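Local structure of glycosyl hydrolase family 26 (Bacteroides ovatus, 4ZXO) at residues E86-Q91 with V155-V160; I98-H103 with A143-S148; Q243-L248 with L287-K292; K250-L255 with Y293-V298. The protein probably hydrolyses internal beta-1,4-mannosidic linkages of galactomannan, acting as a family 26 beta-mannanase in a gut bacterium. One frame throughout, in Å; residues are numbered along the deposited sequence. Where two conformers were deposited one is given.

Overall arrangement
All four contacts pack the outer helices of one TIM barrel, three of them against the parallel sheet or the chain leading into it, and contact 3 helix on helix. Contacts 1 and 2 have centres about 10 Å apart: contact 2 is nested within the chain loop that contact 1 closes. Contacts 3 and 4, centres about 9 Å apart, share helix 241-262 and interleave along the chain. The centres of contacts 1 and 3 are about 30 Å apart, yet contacts 1 and 4 meet, Val160 CG1 lying 3.4 Å from Tyr297 OH. Ser328, Ser330 and Ile333 form a potassium site; the ion lies about 11 Å from the side chain of Ile290, which packs on Ile333.

Contact 1 (E86-Q91 with V155-V160); sequences EYIIEQ and VLIPVV
Ile157 makes both side-chain contacts with helix segment 86-91, one with each of its two branches. Its CG2 methyl meets CG2 of Ile88 at 4.0 Å, while CD1, at the end of the longer branch, comes to 3.7 Å from CG1 of Ile89 and also lies 3.8 Å from that residue's CA. The second distance shows that the methyl rests against the helix backbone as well as a side chain. Ile89 and Ile157 cross at about a right angle; with Ile88 the crossing is more slanted. In Ile157 the CG1 branch stands beside the backbone N (chi1 -67°) and CG2 beside the carbonyl carbon, which divides the two methyl ends between successive helix residues. No hydrogen bond joins the two segments, and the evidence for cohesion is apolar packing alone.

Farther out, Ile88 also packs on Phe63 of strand 60-64 and on Ile98 of strand 97-101, so the same helix face continues onto the sheet. The backbone of Ile157 is fixed by hydrogen bonding to Leu149 and to the side-chain amide of Asn202. Two residues later Val159 has entered strand 159-162, with backbone bonds to Asn202 and Leu204. Helix 81-93 is thus packed against the lead-in to a parallel strand, part of the helix-to-sheet layering of a TIM barrel.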
loop_
_atom_site.group_PDB
_atom_site.type_symbol
_atom_site.label_atom_id
_atom_site.label_comp_id
_atom_site.label_asym_id
_atom_site.label_seq_id
_atom_site.Cartn_x
_atom_site.Cartn_y
_atom_site.Cartn_z
ATOM N N GLU A 86 -9.714 -13.730 5.354
ATOM C CA GLU A 86 -10.496 -14.330 4.266
ATOM C C GLU A 86 -10.318 -13.601 2.949
ATOM O O GLU A 86 -10.102 -14.226 1.912
ATOM C CB GLU A 86 -11.975 -14.305 4.598
ATOM C CG GLU A 86 -12.453 -15.351 5.478
ATOM C CD GLU A 86 -13.993 -15.333 5.540
ATOM O OE1 GLU A 86 -14.607 -14.286 5.234
ATOM O OE2 GLU A 86 -14.595 -16.371 5.842
ATOM N N TYR A 87 -10.375 -12.267 2.992
ATOM C CA TYR A 87 -10.298 -11.501 1.747
ATOM C C TYR A 87 -8.929 -11.672 1.135
ATOM O O TYR A 87 -8.783 -11.695 -0.106
ATOM C CB TYR A 87 -10.589 -10.013 1.941
ATOM C CG TYR A 87 -11.896 -9.753 2.633
ATOM C CD1 TYR A 87 -12.986 -10.630 2.491
ATOM C CD2 TYR A 87 -12.060 -8.607 3.453
ATOM C CE1 TYR A 87 -14.188 -10.382 3.170
ATOM C CE2 TYR A 87 -13.261 -8.361 4.122
ATOM C CZ TYR A 87 -14.323 -9.227 3.961
ATOM O OH TYR A 87 -15.508 -8.987 4.604
ATOM N N ILE A 88 -7.919 -11.719 2.005
ATOM C CA ILE A 88 -6.547 -11.906 1.524
ATOM C C ILE A 88 -6.368 -13.281 0.865
ATOM O O ILE A 88 -5.781 -13.380 -0.236
ATOM C CB ILE A 88 -5.554 -11.686 2.687
ATOM C CG1 ILE A 88 -5.539 -10.180 3.013
ATOM C CG2 ILE A 88 -4.111 -12.154 2.338
ATOM C CD1 ILE A 88 -4.934 -9.858 4.389
ATOM N N ILE A 89 -6.857 -14.333 1.522
ATOM C CA ILE A 89 -6.797 -15.674 0.956
ATOM C C ILE A 89 -7.510 -15.733 -0.393
ATOM O O ILE A 89 -7.001 -16.340 -1.345
ATOM C CB ILE A 89 -7.365 -16.653 1.973
ATOM C CG1 ILE A 89 -6.353 -16.817 3.095
ATOM C CG2 ILE A 89 -7.606 -18.013 1.400
ATOM C CD1 ILE A 89 -6.957 -17.457 4.303
ATOM N N GLU A 90 -8.667 -15.088 -0.487
ATOM C CA GLU A 90 -9.418 -15.104 -1.736
ATOM C C GLU A 90 -8.739 -14.324 -2.855
ATOM O O GLU A 90 -8.796 -14.740 -4.019
ATOM C CB GLU A 90 -10.830 -14.557 -1.513
ATOM C CG GLU A 90 -11.573 -15.452 -0.551
ATOM C CD GLU A 90 -12.919 -14.909 -0.100
ATOM O OE1 GLU A 90 -13.408 -13.879 -0.595
ATOM O OE2 GLU A 90 -13.506 -15.537 0.801
ATOM N N GLN A 91 -8.070 -13.214 -2.522
ATOM C CA GLN A 91 -7.371 -12.449 -3.541
ATOM C C GLN A 91 -6.184 -13.242 -4.035
ATOM O O GLN A 91 -5.923 -13.270 -5.245
ATOM C CB GLN A 91 -6.969 -11.073 -2.979
ATOM C CG GLN A 91 -6.056 -10.227 -3.927
ATOM C CD GLN A 91 -6.793 -9.687 -5.159
ATOM O OE1 GLN A 91 -7.872 -10.175 -5.545
ATOM N NE2 GLN A 91 -6.210 -8.660 -5.770
ATOM N N VAL A 155 0.283 -22.729 2.171
ATOM C CA VAL A 155 1.339 -21.855 1.582
ATOM C C VAL A 155 1.185 -20.433 2.106
ATOM O O VAL A 155 0.066 -19.910 2.110
ATOM C CB VAL A 155 1.266 -21.894 0.041
ATOM C CG1 VAL A 155 2.339 -21.024 -0.603
ATOM C CG2 VAL A 155 1.443 -23.349 -0.429
ATOM N N LEU A 156 2.265 -19.842 2.618
ATOM C CA LEU A 156 2.196 -18.448 3.106
ATOM C C LEU A 156 1.906 -17.509 1.926
ATOM O O LEU A 156 2.463 -17.647 0.826
ATOM C CB LEU A 156 3.506 -18.013 3.806
ATOM C CG LEU A 156 3.801 -18.434 5.277
ATOM C CD1 LEU A 156 5.176 -17.932 5.782
ATOM C CD2 LEU A 156 2.806 -17.907 6.277
ATOM N N ILE A 157 1.021 -16.556 2.152
ATOM C CA ILE A 157 0.626 -15.620 1.071
ATOM C C ILE A 157 1.519 -14.407 1.143
ATOM O O ILE A 157 1.579 -13.731 2.199
ATOM C CB ILE A 157 -0.832 -15.258 1.230
ATOM C CG1 ILE A 157 -1.669 -16.531 0.954
ATOM C CG2 ILE A 157 -1.208 -14.089 0.291
ATOM C CD1 ILE A 157 -3.100 -16.380 1.435
ATOM N N PRO A 158 2.225 -14.098 0.027
ATOM C CA PRO A 158 3.085 -12.904 0.012
ATOM C C PRO A 158 2.230 -11.647 0.177
ATOM O O PRO A 158 1.103 -11.566 -0.319
ATOM C CB PRO A 158 3.754 -12.928 -1.379
ATOM C CG PRO A 158 3.658 -14.349 -1.804
ATOM C CD PRO A 158 2.298 -14.817 -1.253
ATOM N N VAL A 159 2.763 -10.677 0.890
ATOM C CA VAL A 159 2.107 -9.371 1.081
ATOM C C VAL A 159 3.130 -8.259 0.933
ATOM O O VAL A 159 4.280 -8.418 1.328
ATOM C CB VAL A 159 1.461 -9.301 2.525
ATOM C CG1 VAL A 159 1.151 -7.867 2.982
ATOM C CG2 VAL A 159 0.255 -10.231 2.534
ATOM N N VAL A 160 2.726 -7.153 0.315
ATOM C CA VAL A 160 3.559 -5.943 0.355
ATOM C C VAL A 160 3.134 -5.148 1.576
ATOM O O VAL A 160 2.039 -4.600 1.600
ATOM C CB VAL A 160 3.438 -5.095 -0.910
ATOM C CG1 VAL A 160 4.270 -3.774 -0.789
ATOM C CG2 VAL A 160 3.870 -5.933 -2.131
#

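Contact 2 (I98-H103 with A143-S148); sequences ISLSWH and ADFLLS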
loop_
_atom_site.group_PDB
_atom_site.type_symbol
_atom_site.label_atom_id
_atom_site.label_comp_id
_atom_site.label_asym_id
_atom_site.label_seq_id
_atom_site.Cartn_x
_atom_site.Cartn_y
_atom_site.Cartn_z
ATOM N N ILE A 98 -1.672 -8.572 -2.735
ATOM C CA ILE A 98 -2.135 -7.929 -1.517
ATOM C C ILE A 98 -1.124 -6.982 -0.936
ATOM O O ILE A 98 0.038 -7.290 -0.885
ATOM C CB ILE A 98 -2.492 -9.003 -0.434
ATOM C CG1 ILE A 98 -3.608 -9.933 -0.914
ATOM C CG2 ILE A 98 -2.860 -8.349 0.944
ATOM C CD1 ILE A 98 -3.117 -11.216 -1.586
ATOM N N SER A 99 -1.586 -5.801 -0.516
ATOM C CA SER A 99 -0.738 -4.902 0.250
ATOM C C SER A 99 -1.415 -4.550 1.564
ATOM O O SER A 99 -2.654 -4.550 1.653
ATOM C CB SER A 99 -0.439 -3.623 -0.549
ATOM O OG SER A 99 0.456 -2.788 0.196
ATOM N N LEU A 100 -0.636 -4.326 2.613
ATOM C CA LEU A 100 -1.207 -3.959 3.925
ATOM C C LEU A 100 -0.535 -2.699 4.440
ATOM O O LEU A 100 0.722 -2.648 4.459
ATOM C CB LEU A 100 -0.990 -5.084 4.952
ATOM C CG LEU A 100 -1.733 -6.355 4.546
ATOM C CD1 LEU A 100 -1.274 -7.491 5.476
ATOM C CD2 LEU A 100 -3.250 -6.202 4.678
ATOM N N SER A 101 -1.326 -1.713 4.822
ATOM C CA SER A 101 -0.792 -0.564 5.523
ATOM C C SER A 101 -1.057 -0.716 7.024
ATOM O O SER A 101 -1.707 -1.678 7.448
ATOM C CB SER A 101 -1.404 0.733 4.981
ATOM O OG SER A 101 -2.801 0.587 4.853
ATOM N N TRP A 102 -0.546 0.209 7.827
ATOM C CA TRP A 102 -0.647 0.059 9.284
ATOM C C TRP A 102 -0.811 1.417 9.921
ATOM O O TRP A 102 0.199 2.065 10.313
ATOM C CB TRP A 102 0.639 -0.631 9.844
ATOM C CG TRP A 102 0.514 -1.081 11.275
ATOM C CD1 TRP A 102 -0.644 -1.313 11.988
ATOM C CD2 TRP A 102 1.596 -1.380 12.153
ATOM N NE1 TRP A 102 -0.324 -1.716 13.275
ATOM C CE2 TRP A 102 1.038 -1.758 13.400
ATOM C CE3 TRP A 102 2.983 -1.323 12.017
ATOM C CZ2 TRP A 102 1.815 -2.105 14.512
ATOM C CZ3 TRP A 102 3.778 -1.691 13.122
ATOM C CH2 TRP A 102 3.182 -2.094 14.370
ATOM N N HIS A 103 -2.064 1.857 10.045
ATOM C CA HIS A 103 -2.300 3.101 10.775
ATOM C C HIS A 103 -2.301 2.789 12.296
ATOM O O HIS A 103 -3.370 2.699 12.970
ATOM C CB HIS A 103 -3.624 3.749 10.333
ATOM C CG HIS A 103 -3.546 4.425 9.007
ATOM N ND1 HIS A 103 -3.591 3.742 7.805
ATOM C CD2 HIS A 103 -3.514 5.741 8.692
ATOM C CE1 HIS A 103 -3.574 4.619 6.807
ATOM N NE2 HIS A 103 -3.514 5.837 7.320
ATOM N N ALA A 143 3.289 -9.340 13.064
ATOM C CA ALA A 143 3.968 -10.549 12.557
ATOM C C ALA A 143 3.060 -11.794 12.641
ATOM O O ALA A 143 2.922 -12.569 11.657
ATOM C CB ALA A 143 5.275 -10.773 13.325
ATOM N N ASP A 144 2.406 -11.967 13.791
ATOM C CA ASP A 144 1.521 -13.121 13.951
ATOM C C ASP A 144 0.342 -13.108 12.954
ATOM O O ASP A 144 -0.036 -14.175 12.419
ATOM C CB ASP A 144 0.958 -13.164 15.359
ATOM C CG ASP A 144 1.976 -13.577 16.394
ATOM O OD1 ASP A 144 3.015 -14.170 16.024
ATOM O OD2 ASP A 144 1.717 -13.300 17.579
ATOM N N PHE A 145 -0.202 -11.915 12.657
ATOM C CA PHE A 145 -1.239 -11.847 11.641
ATOM C C PHE A 145 -0.682 -12.249 10.272
ATOM O O PHE A 145 -1.292 -13.027 9.546
ATOM C CB PHE A 145 -1.852 -10.466 11.569
ATOM C CG PHE A 145 -2.959 -10.400 10.575
ATOM C CD1 PHE A 145 -4.202 -10.887 10.884
ATOM C CD2 PHE A 145 -2.763 -9.866 9.321
ATOM C CE1 PHE A 145 -5.242 -10.834 9.942
ATOM C CE2 PHE A 145 -3.800 -9.803 8.375
ATOM C CZ PHE A 145 -5.028 -10.300 8.699
ATOM N N LEU A 146 0.471 -11.715 9.908
ATOM C CA LEU A 146 1.075 -12.044 8.618
ATOM C C LEU A 146 1.330 -13.553 8.448
ATOM O O LEU A 146 1.181 -14.114 7.357
ATOM C CB LEU A 146 2.383 -11.263 8.452
ATOM C CG LEU A 146 2.165 -9.729 8.338
ATOM C CD1 LEU A 146 3.486 -8.977 8.240
ATOM C CD2 LEU A 146 1.254 -9.339 7.163
ATOM N N LEU A 147 1.755 -14.187 9.533
ATOM C CA LEU A 147 2.019 -15.632 9.489
ATOM C C LEU A 147 0.729 -16.460 9.349
ATOM O O LEU A 147 0.771 -17.664 9.036
ATOM C CB LEU A 147 2.777 -16.049 10.742
ATOM C CG LEU A 147 4.205 -15.508 10.728
ATOM C CD1 LEU A 147 4.838 -15.626 12.107
ATOM C CD2 LEU A 147 4.998 -16.283 9.703
ATOM N N SER A 148 -0.407 -15.856 9.642
ATOM C CA SER A 148 -1.687 -16.559 9.556
ATOM C C SER A 148 -2.272 -16.473 8.146
ATOM O O SER A 148 -3.278 -17.141 7.856
ATOM C CB SER A 148 -2.697 -15.969 10.558
ATOM O OG SER A 148 -3.269 -14.749 10.078
#
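Strand residues 98-101 and the last turns of helix 132-147 face each other with a closest CA separation of 9.6 Å, between Leu100 and Leu146, a gap bridged by side chains. This is helix-on-sheet packing of a TIM barrel: the helix lies outside strand 97-101, which runs parallel between strands 60-64 and 159-162. The contact is small, burying 86 Å² in total, and wholly apolar across the segments.

Leu100 carries the strand side. Its CD1 methyl reaches CD2 of Leu146 at 3.6 Å, the two leucine side chains pointing in opposite directions and their methyl ends meeting somewhat off line. The same CD1 lies at the edge of the Phe145 ring, near its plane, 4.5 Å from CE2; the ring therefore flanks the methyl and does not stack over it. With chi1 at -177° the Phe145 ring swings away from its own backbone N, which brings its edge to the methyl. Beyond the pair, Leu100 also packs on Ile88 and Val159, while Phe145 touches Arg85 of helix 81-93.

Toward the C-terminal part of the helix, the carbonyl O of Phe145 accepts two bonds from Ser148: one from N at 3.0 Å, the other from OG at 2.7 Å, the hydroxyl approaching on a lone pair in the carbonyl plane.

Contact 3 (Q243-L248 with L287-K292); sequences QYIKQL and LPVIEK
Val289 is the centre of a helix-helix contact between neighbouring outer helices of the TIM barrel, 241-262 and 281-290, whose nearest CA atoms, those of Ile245 and Val289, are 7.0 Å apart.

The apolar contacts use each branch of the valine separately. CG1, anti to the backbone N (chi1 178°), meets CD2 of Leu248 at 3.6 Å and CG of the same leucine at 3.8 Å, whereas CG2 faces CG2 of Ile245 at 4.2 Å. Leu248 and Ile290 make a looser contact, and both also pack on Leu268 of strand 266-271, tying the helix pair to the barrel wall.

No polar bond crosses between the segments; the polar groups bond to residues around them. Tyr244 OH is hydrogen-bonded to Thr271 OG1, and Glu291 forms a salt bridge with Lys332. The kink of helix 281-290 has a simple cause at Pro288, whose N carries no hydrogen for a bond to the preceding turn. Across the kink, Glu291 N still bonds to Leu287 O, at 3.0 Å.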
loop_
_atom_site.group_PDB
_atom_site.type_symbol
_atom_site.label_atom_id
_atom_site.label_comp_id
_atom_site.label_asym_id
_atom_site.label_seq_id
_atom_site.Cartn_x
_atom_site.Cartn_y
_atom_site.Cartn_z
ATOM N N GLN A 243 -1.834 21.043 -10.480
ATOM C CA GLN A 243 -0.824 20.806 -9.470
ATOM C C GLN A 243 -0.578 19.299 -9.360
ATOM O O GLN A 243 0.561 18.832 -9.216
ATOM C CB GLN A 243 -1.266 21.372 -8.115
ATOM C CG GLN A 243 -0.106 21.567 -7.155
ATOM C CD GLN A 243 0.911 22.611 -7.646
ATOM O OE1 GLN A 243 0.575 23.520 -8.418
ATOM N NE2 GLN A 243 2.163 22.460 -7.220
ATOM N N TYR A 244 -1.657 18.524 -9.384
ATOM C CA TYR A 244 -1.529 17.063 -9.327
ATOM C C TYR A 244 -0.680 16.529 -10.476
ATOM O O TYR A 244 0.173 15.666 -10.278
ATOM C CB TYR A 244 -2.908 16.429 -9.359
ATOM C CG TYR A 244 -2.951 14.914 -9.404
ATOM C CD1 TYR A 244 -2.568 14.118 -8.315
ATOM C CD2 TYR A 244 -3.423 14.264 -10.534
ATOM C CE1 TYR A 244 -2.659 12.734 -8.375
ATOM C CE2 TYR A 244 -3.514 12.863 -10.614
ATOM C CZ TYR A 244 -3.159 12.117 -9.514
ATOM O OH TYR A 244 -3.266 10.743 -9.556
ATOM N N ILE A 245 -0.937 17.013 -11.694
ATOM C CA ILE A 245 -0.173 16.541 -12.842
ATOM C C ILE A 245 1.304 16.882 -12.644
ATOM O O ILE A 245 2.146 16.034 -12.854
ATOM C CB ILE A 245 -0.740 17.131 -14.165
ATOM C CG1 ILE A 245 -2.071 16.434 -14.456
ATOM C CG2 ILE A 245 0.181 16.833 -15.334
ATOM C CD1 ILE A 245 -2.891 17.129 -15.502
ATOM N N LYS A 246 1.600 18.099 -12.193
ATOM C CA LYS A 246 2.986 18.503 -11.936
ATOM C C LYS A 246 3.614 17.625 -10.828
ATOM O O LYS A 246 4.711 17.095 -10.966
ATOM C CB LYS A 246 3.053 20.006 -11.543
ATOM C CG LYS A 246 4.414 20.498 -11.055
ATOM C CD LYS A 246 4.526 22.055 -11.026
ATOM C CE LYS A 246 5.963 22.542 -10.575
ATOM N NZ LYS A 246 6.402 23.979 -10.986
ATOM N N GLN A 247 2.923 17.522 -9.706
ATOM C CA GLN A 247 3.498 16.841 -8.570
ATOM C C GLN A 247 3.566 15.342 -8.749
ATOM O O GLN A 247 4.558 14.719 -8.297
ATOM C CB GLN A 247 2.695 17.144 -7.333
ATOM C CG GLN A 247 2.825 18.608 -6.906
ATOM C CD GLN A 247 4.258 18.982 -6.521
ATOM O OE1 GLN A 247 4.998 18.150 -6.008
ATOM N NE2 GLN A 247 4.651 20.252 -6.771
ATOM N N LEU A 248 2.570 14.760 -9.444
ATOM C CA LEU A 248 2.664 13.317 -9.709
ATOM C C LEU A 248 3.787 13.035 -10.711
ATOM O O LEU A 248 4.562 12.094 -10.525
ATOM C CB LEU A 248 1.326 12.762 -10.219
ATOM C CG LEU A 248 1.293 11.238 -10.341
ATOM C CD1 LEU A 248 1.670 10.497 -8.988
ATOM C CD2 LEU A 248 -0.039 10.799 -10.946
ATOM N N LEU A 287 -4.329 8.262 -16.364
ATOM C CA LEU A 287 -3.617 7.387 -17.331
ATOM C C LEU A 287 -2.529 8.113 -18.102
ATOM O O LEU A 287 -1.422 7.594 -18.219
ATOM C CB LEU A 287 -4.621 6.753 -18.278
ATOM C CG LEU A 287 -4.017 5.691 -19.233
ATOM C CD1 LEU A 287 -3.290 4.531 -18.489
ATOM C CD2 LEU A 287 -5.089 5.107 -20.157
ATOM N N PRO A 288 -2.793 9.337 -18.581
ATOM C CA PRO A 288 -1.689 9.965 -19.346
ATOM C C PRO A 288 -0.455 10.251 -18.526
ATOM O O PRO A 288 0.635 10.298 -19.099
ATOM C CB PRO A 288 -2.278 11.286 -19.845
ATOM C CG PRO A 288 -3.786 11.036 -19.896
ATOM C CD PRO A 288 -4.067 10.087 -18.699
ATOM N N VAL A 289 -0.599 10.369 -17.206
ATOM C CA VAL A 289 0.573 10.532 -16.368
ATOM C C VAL A 289 1.226 9.200 -16.086
ATOM O O VAL A 289 2.410 9.054 -16.364
ATOM C CB VAL A 289 0.245 11.218 -15.025
ATOM C CG1 VAL A 289 1.512 11.311 -14.162
ATOM C CG2 VAL A 289 -0.295 12.615 -15.295
ATOM N N ILE A 290 0.471 8.219 -15.573
ATOM C CA ILE A 290 1.126 7.021 -15.065
ATOM C C ILE A 290 1.680 6.147 -16.187
ATOM O O ILE A 290 2.650 5.431 -15.965
ATOM C CB ILE A 290 0.216 6.170 -14.138
ATOM C CG1 ILE A 290 -1.009 5.640 -14.864
ATOM C CG2 ILE A 290 -0.210 6.986 -12.907
ATOM C CD1 ILE A 290 -1.833 4.699 -14.011
ATOM N N GLU A 291 1.121 6.233 -17.396
ATOM C CA GLU A 291 1.585 5.353 -18.469
ATOM C C GLU A 291 2.985 5.677 -18.926
ATOM O O GLU A 291 3.588 4.862 -19.643
ATOM C CB GLU A 291 0.638 5.395 -19.660
ATOM C CG GLU A 291 0.668 6.709 -20.417
ATOM C CD GLU A 291 -0.379 6.761 -21.530
ATOM O OE1 GLU A 291 -0.966 5.692 -21.835
ATOM O OE2 GLU A 291 -0.614 7.850 -22.100
ATOM N N LYS A 292 3.516 6.816 -18.491
ATOM C CA LYS A 292 4.875 7.223 -18.865
ATOM C C LYS A 292 5.956 6.612 -17.960
ATOM O O LYS A 292 7.143 6.826 -18.169
ATOM C CB LYS A 292 4.997 8.756 -18.821
ATOM C CG LYS A 292 3.994 9.528 -19.691
ATOM C CD LYS A 292 4.353 10.960 -19.791
ATOM C CE LYS A 292 4.232 11.692 -18.496
ATOM N NZ LYS A 292 4.705 13.127 -18.703
#

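Contact 4 (K250-L255 with Y293-V298); sequences KMLTIL and YPLSYV
A CH-pi contact, extended by aliphatic packing, joins helix segment 250-255 to the chain that leads into strand 295-300, in the helical layer around the TIM barrel. The geometry is clear: Leu252 CB stands 3.5 Å from the centroid of the Tyr293 ring and 7° off its normal, so it sits over the middle of one face. Farther along, Leu252 overhangs the rim of the ring, its CD1 3.6 Å from Tyr293 CD2. Its other methyl, CD2, turns to CD2 of Leu295 at 4.0 Å, the two leucines crossing at about a right angle. Leu252 thus spans the aromatic ring and Leu295, on the chain running into the barrel sheet.

The ring's position follows from Tyr293 chi1 of -58°, which sets CG beside the backbone N and leads the ring toward the helix. Its hydroxyl is hydrogen-bonded to Asn249 OD1, one turn before Thr253, whose own OG1 bonds to the backbone O of Asn249. With an alanine in place of this tyrosine, Leu252 would probably lose the aromatic face against its CB, and Asn249 OD1 would probably be left without this partner.

Immediately after the tyrosine, Pro294 forms the centre of an inverse gamma turn, with a weak bond from Leu295 N to Tyr293 O at 2.8 Å. At the phenol end, Thr253 OG1 lies at the ring edge, near its plane, 3.5 Å from Tyr293 CE1.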
loop_
_atom_site.group_PDB
_atom_site.type_symbol
_atom_site.label_atom_id
_atom_site.label_comp_id
_atom_site.label_asym_id
_atom_site.label_seq_id
_atom_site.Cartn_x
_atom_site.Cartn_y
_atom_site.Cartn_z
ATOM N N LYS A 250 6.433 14.799 -11.065
ATOM C CA LYS A 250 7.636 15.001 -10.295
ATOM C C LYS A 250 7.949 13.761 -9.436
ATOM O O LYS A 250 9.093 13.272 -9.438
ATOM C CB LYS A 250 7.487 16.217 -9.392
ATOM C CG LYS A 250 8.717 16.499 -8.590
ATOM C CD LYS A 250 8.367 17.443 -7.411
ATOM C CE LYS A 250 7.798 16.638 -6.250
ATOM N NZ LYS A 250 7.387 17.516 -5.112
ATOM N N MET A 251 6.956 13.255 -8.690
ATOM C CA MET A 251 7.269 12.110 -7.835
ATOM C C MET A 251 7.547 10.841 -8.618
ATOM O O MET A 251 8.419 10.072 -8.215
ATOM C CB MET A 251 6.108 11.820 -6.862
ATOM C CG MET A 251 5.936 12.872 -5.784
ATOM S SD MET A 251 7.459 13.431 -4.938
ATOM C CE MET A 251 8.035 11.861 -4.264
ATOM N N LEU A 252 6.813 10.582 -9.710
ATOM C CA LEU A 252 7.114 9.360 -10.440
ATOM C C LEU A 252 8.470 9.446 -11.158
ATOM O O LEU A 252 9.118 8.409 -11.316
ATOM C CB LEU A 252 5.992 9.060 -11.441
ATOM C CG LEU A 252 4.646 8.864 -10.716
ATOM C CD1 LEU A 252 3.572 8.408 -11.747
ATOM C CD2 LEU A 252 4.770 7.886 -9.528
ATOM N N THR A 253 8.898 10.651 -11.567
ATOM C CA THR A 253 10.248 10.844 -12.101
ATOM C C THR A 253 11.282 10.507 -11.008
ATOM O O THR A 253 12.298 9.822 -11.239
ATOM C CB THR A 253 10.391 12.294 -12.609
ATOM O OG1 THR A 253 9.523 12.415 -13.754
ATOM C CG2 THR A 253 11.843 12.620 -13.058
ATOM N N ILE A 254 11.041 11.015 -9.804
ATOM C CA ILE A 254 11.913 10.698 -8.666
ATOM C C ILE A 254 11.953 9.196 -8.397
ATOM O O ILE A 254 13.038 8.622 -8.271
ATOM C CB ILE A 254 11.455 11.448 -7.416
ATOM C CG1 ILE A 254 11.859 12.916 -7.534
ATOM C CG2 ILE A 254 12.046 10.813 -6.110
ATOM C CD1 ILE A 254 11.155 13.810 -6.521
ATOM N N LEU A 255 10.791 8.547 -8.375
ATOM C CA LEU A 255 10.726 7.104 -8.160
ATOM C C LEU A 255 11.476 6.337 -9.228
ATOM O O LEU A 255 12.241 5.413 -8.908
ATOM C CB LEU A 255 9.279 6.563 -8.155
ATOM C CG LEU A 255 8.418 6.872 -6.962
ATOM C CD1 LEU A 255 7.165 6.055 -7.003
ATOM C CD2 LEU A 255 9.147 6.633 -5.669
ATOM N N TYR A 293 5.542 5.855 -16.948
ATOM C CA TYR A 293 6.483 5.402 -15.922
ATOM C C TYR A 293 6.304 3.928 -15.686
ATOM O O TYR A 293 5.195 3.423 -15.778
ATOM C CB TYR A 293 6.254 6.157 -14.598
ATOM C CG TYR A 293 6.383 7.644 -14.753
ATOM C CD1 TYR A 293 7.656 8.266 -14.732
ATOM C CD2 TYR A 293 5.257 8.447 -14.945
ATOM C CE1 TYR A 293 7.771 9.607 -14.880
ATOM C CE2 TYR A 293 5.399 9.795 -15.137
ATOM C CZ TYR A 293 6.627 10.377 -15.062
ATOM O OH TYR A 293 6.774 11.750 -15.239
ATOM N N PRO A 294 7.395 3.241 -15.324
ATOM C CA PRO A 294 7.358 1.769 -15.169
ATOM C C PRO A 294 6.778 1.322 -13.843
ATOM O O PRO A 294 7.411 0.603 -13.084
ATOM C CB PRO A 294 8.830 1.357 -15.296
ATOM C CG PRO A 294 9.601 2.632 -14.766
ATOM C CD PRO A 294 8.753 3.818 -15.168
ATOM N N LEU A 295 5.570 1.758 -13.558
ATOM C CA LEU A 295 4.977 1.431 -12.275
ATOM C C LEU A 295 4.594 -0.033 -12.205
ATOM O O LEU A 295 3.999 -0.589 -13.159
ATOM C CB LEU A 295 3.696 2.227 -12.035
ATOM C CG LEU A 295 3.875 3.737 -12.050
ATOM C CD1 LEU A 295 2.524 4.360 -11.655
ATOM C CD2 LEU A 295 4.905 4.177 -11.065
ATOM N N SER A 296 4.829 -0.661 -11.046
ATOM C CA SER A 296 4.349 -2.031 -10.858
ATOM C C SER A 296 2.876 -2.070 -10.521
ATOM O O SER A 296 2.191 -3.042 -10.863
ATOM C CB SER A 296 5.107 -2.746 -9.756
ATOM O OG SER A 296 6.473 -2.806 -10.074
ATOM N N TYR A 297 2.401 -1.039 -9.798
ATOM C CA TYR A 297 0.987 -0.952 -9.497
ATOM C C TYR A 297 0.624 0.486 -9.139
ATOM O O TYR A 297 1.511 1.328 -8.878
ATOM C CB TYR A 297 0.550 -1.916 -8.374
ATOM C CG TYR A 297 1.212 -1.792 -7.007
ATOM C CD1 TYR A 297 0.620 -1.079 -5.946
ATOM C CD2 TYR A 297 2.442 -2.414 -6.779
ATOM C CE1 TYR A 297 1.254 -1.045 -4.666
ATOM C CE2 TYR A 297 3.055 -2.393 -5.572
ATOM C CZ TYR A 297 2.479 -1.714 -4.516
ATOM O OH TYR A 297 3.204 -1.717 -3.333
ATOM N N VAL A 298 -0.676 0.772 -9.207
ATOM C CA VAL A 298 -1.253 2.059 -8.819
ATOM C C VAL A 298 -2.471 1.732 -7.996
ATOM O O VAL A 298 -3.320 0.935 -8.452
ATOM C CB VAL A 298 -1.665 2.952 -10.040
ATOM C CG1 VAL A 298 -2.587 2.267 -10.982
ATOM C CG2 VAL A 298 -2.336 4.262 -9.563
#